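PDB 4W7W: cellulase from Xanthomonas axonopodis pv. citri, which probably hydrolyses internal beta-1,4-glucosidic bonds of cellulose as a family 5 glycoside hydrolase, and is captured here with cellopentaose. Local coordinates for residues A[149-154]-A[168-173]. Numbering follows the deposited sequence. Where two conformers were deposited one is given.
Sequences FGLMNE and QGTITA. With BGC (beta-D-glucopyranose), chain C.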
loop_
_atom_site.group_PDB
_atom_site.type_symbol
_atom_site.label_atom_id
_atom_site.label_comp_id
_atom_site.label_asym_id
_atom_site.label_seq_id
_atom_site.Cartn_x
_atom_site.Cartn_y
_atom_site.Cartn_z
ATOM N N PHE A 149 1.922 8.654 3.787
ATOM C CA PHE A 149 3.101 8.362 2.959
ATOM C C PHE A 149 3.380 6.851 2.956
ATOM O O PHE A 149 3.839 6.300 3.951
ATOM C CB PHE A 149 4.317 9.118 3.473
ATOM C CG PHE A 149 4.153 10.617 3.502
ATOM C CD1 PHE A 149 3.408 11.314 2.569
ATOM C CD2 PHE A 149 4.820 11.349 4.457
ATOM C CE1 PHE A 149 3.329 12.698 2.613
ATOM C CE2 PHE A 149 4.739 12.741 4.503
ATOM C CZ PHE A 149 4.007 13.412 3.563
ATOM N N GLY A 150 3.103 6.198 1.830
ATOM C CA GLY A 150 3.394 4.769 1.657
ATOM C C GLY A 150 4.769 4.591 1.052
ATOM O O GLY A 150 4.942 4.604 -0.172
ATOM N N LEU A 151 5.765 4.439 1.915
ATOM C CA LEU A 151 7.166 4.540 1.493
ATOM C C LEU A 151 7.566 3.715 0.283
ATOM O O LEU A 151 8.334 4.183 -0.549
ATOM C CB LEU A 151 8.097 4.174 2.641
ATOM C CG LEU A 151 7.984 5.032 3.898
ATOM C CD1 LEU A 151 9.120 4.672 4.840
ATOM C CD2 LEU A 151 7.958 6.523 3.554
ATOM N N MET A 152 7.122 2.458 0.215
ATOM C CA MET A 152 7.564 1.615 -0.883
ATOM C C MET A 152 6.698 0.388 -0.997
ATOM O O MET A 152 6.561 -0.370 -0.034
ATOM C CB MET A 152 9.002 1.137 -0.652
ATOM C CG MET A 152 9.568 0.293 -1.775
ATOM S SD MET A 152 9.627 1.107 -3.383
ATOM C CE MET A 152 10.855 2.369 -3.051
ATOM N N ASN A 153 6.158 0.135 -2.175
ATOM C CA ASN A 153 5.404 -1.089 -2.378
ATOM C C ASN A 153 6.338 -2.293 -2.418
ATOM O O ASN A 153 7.218 -2.359 -3.279
ATOM C CB ASN A 153 4.620 -1.051 -3.665
ATOM C CG ASN A 153 3.765 -2.279 -3.811
ATOM O OD1 ASN A 153 2.862 -2.486 -3.001
ATOM N ND2 ASN A 153 4.040 -3.103 -4.798
ATOM N N GLU A 154 6.105 -3.261 -1.530
ATOM C CA GLU A 154 6.731 -4.600 -1.612
ATOM C C GLU A 154 8.233 -4.607 -1.927
ATOM O O GLU A 154 8.674 -5.193 -2.923
ATOM C CB GLU A 154 5.966 -5.492 -2.593
ATOM C CG GLU A 154 4.538 -5.696 -2.134
ATOM C CD GLU A 154 3.779 -6.722 -2.944
ATOM O OE1 GLU A 154 4.362 -7.295 -3.877
ATOM O OE2 GLU A 154 2.576 -6.941 -2.623
ATOM N N GLN A 168 14.748 3.682 7.503
ATOM C CA GLN A 168 15.114 4.663 8.518
ATOM C C GLN A 168 15.520 5.989 7.877
ATOM O O GLN A 168 15.109 7.071 8.312
ATOM C CB GLN A 168 16.248 4.149 9.406
ATOM C CG GLN A 168 16.623 5.147 10.495
ATOM C CD GLN A 168 15.504 5.355 11.485
ATOM O OE1 GLN A 168 15.228 4.466 12.296
ATOM N NE2 GLN A 168 14.828 6.495 11.407
ATOM N N GLY A 169 16.367 5.910 6.863
ATOM C CA GLY A 169 16.807 7.127 6.196
ATOM C C GLY A 169 15.637 7.893 5.607
ATOM O O GLY A 169 15.610 9.123 5.622
ATOM N N THR A 170 14.662 7.169 5.098
ATOM C CA THR A 170 13.496 7.791 4.510
ATOM C C THR A 170 12.597 8.446 5.565
ATOM O O THR A 170 12.134 9.574 5.382
ATOM C CB THR A 170 12.743 6.725 3.718
ATOM O OG1 THR A 170 13.583 6.237 2.669
ATOM C CG2 THR A 170 11.510 7.301 3.083
ATOM N N ILE A 171 12.343 7.741 6.662
ATOM C CA ILE A 171 11.575 8.303 7.778
ATOM C C ILE A 171 12.241 9.583 8.270
ATOM O O ILE A 171 11.597 10.617 8.447
ATOM C CB ILE A 171 11.447 7.275 8.910
ATOM C CG1 ILE A 171 10.549 6.107 8.484
ATOM C CG2 ILE A 171 10.939 7.921 10.178
ATOM C CD1 ILE A 171 10.753 4.876 9.343
ATOM N N THR A 172 13.546 9.529 8.468
ATOM C CA THR A 172 14.294 10.679 8.946
ATOM C C THR A 172 14.139 11.848 7.984
ATOM O O THR A 172 13.914 12.987 8.407
ATOM C CB THR A 172 15.756 10.288 9.175
ATOM O OG1 THR A 172 15.778 9.352 10.256
ATOM C CG2 THR A 172 16.639 11.493 9.467
ATOM N N ALA A 173 14.301 11.579 6.695
ATOM C CA ALA A 173 14.182 12.622 5.678
ATOM C C ALA A 173 12.807 13.282 5.721
ATOM O O ALA A 173 12.681 14.511 5.613
ATOM C CB ALA A 173 14.476 12.067 4.299
HETATM C C2 BGC C . 4.809 -11.488 -6.583
HETATM C C3 BGC C . 4.411 -10.020 -6.646
HETATM C C4 BGC C . 3.194 -9.742 -5.769
HETATM C C5 BGC C . 3.431 -10.289 -4.366
HETATM C C6 BGC C . 2.182 -10.200 -3.508
HETATM C C1 BGC C . 4.990 -11.891 -5.132
HETATM O O2 BGC C . 6.036 -11.726 -7.281
HETATM O O3 BGC C . 4.111 -9.671 -7.997
HETATM O O4 BGC C . 2.890 -8.347 -5.753
HETATM O O5 BGC C . 3.775 -11.673 -4.420
HETATM O O6 BGC C . 2.409 -10.777 -2.218
#
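With CG of L151 set opposite its own carbonyl carbon (chi1 -60°) and CG2 of T170 opposite its own backbone N, the leucine fork and the threonine methyl reach toward each other and meet tip to tip. In the conformer given here, one of two deposited for T170, L151 CD2 lies 3.7 Å from T170 CG2, and L151 CD1 lies 4.0 Å from the same methyl, which thus touches both leucine branches. L151 CD1 also packs on I171 CG1 at 4.2 Å, where the two side chains cross at about a right angle. The contact is purely apolar and buried; the threonine hydroxyl turns back into its own helix, where OG1 is hydrogen-bonded to A166 O. Farther along 149-154 the chain enters the sugar site: the extended side chain of E154 accepts a hydrogen bond at OE1 from O4 of the glucose unit (2.6 Å), while OE2 is hydrogen-bonded to H224 ND1, a second hold on the carboxylate. The leucine lies three residues before this glutamate. In the (beta/alpha)8 barrel L151, directly after strand 147-150, packs on helix 160-176 within one beta-alpha-beta unit; helix 127-141 flanks T170 through L130 and W134, and L219 of strand 219-226 touches I171.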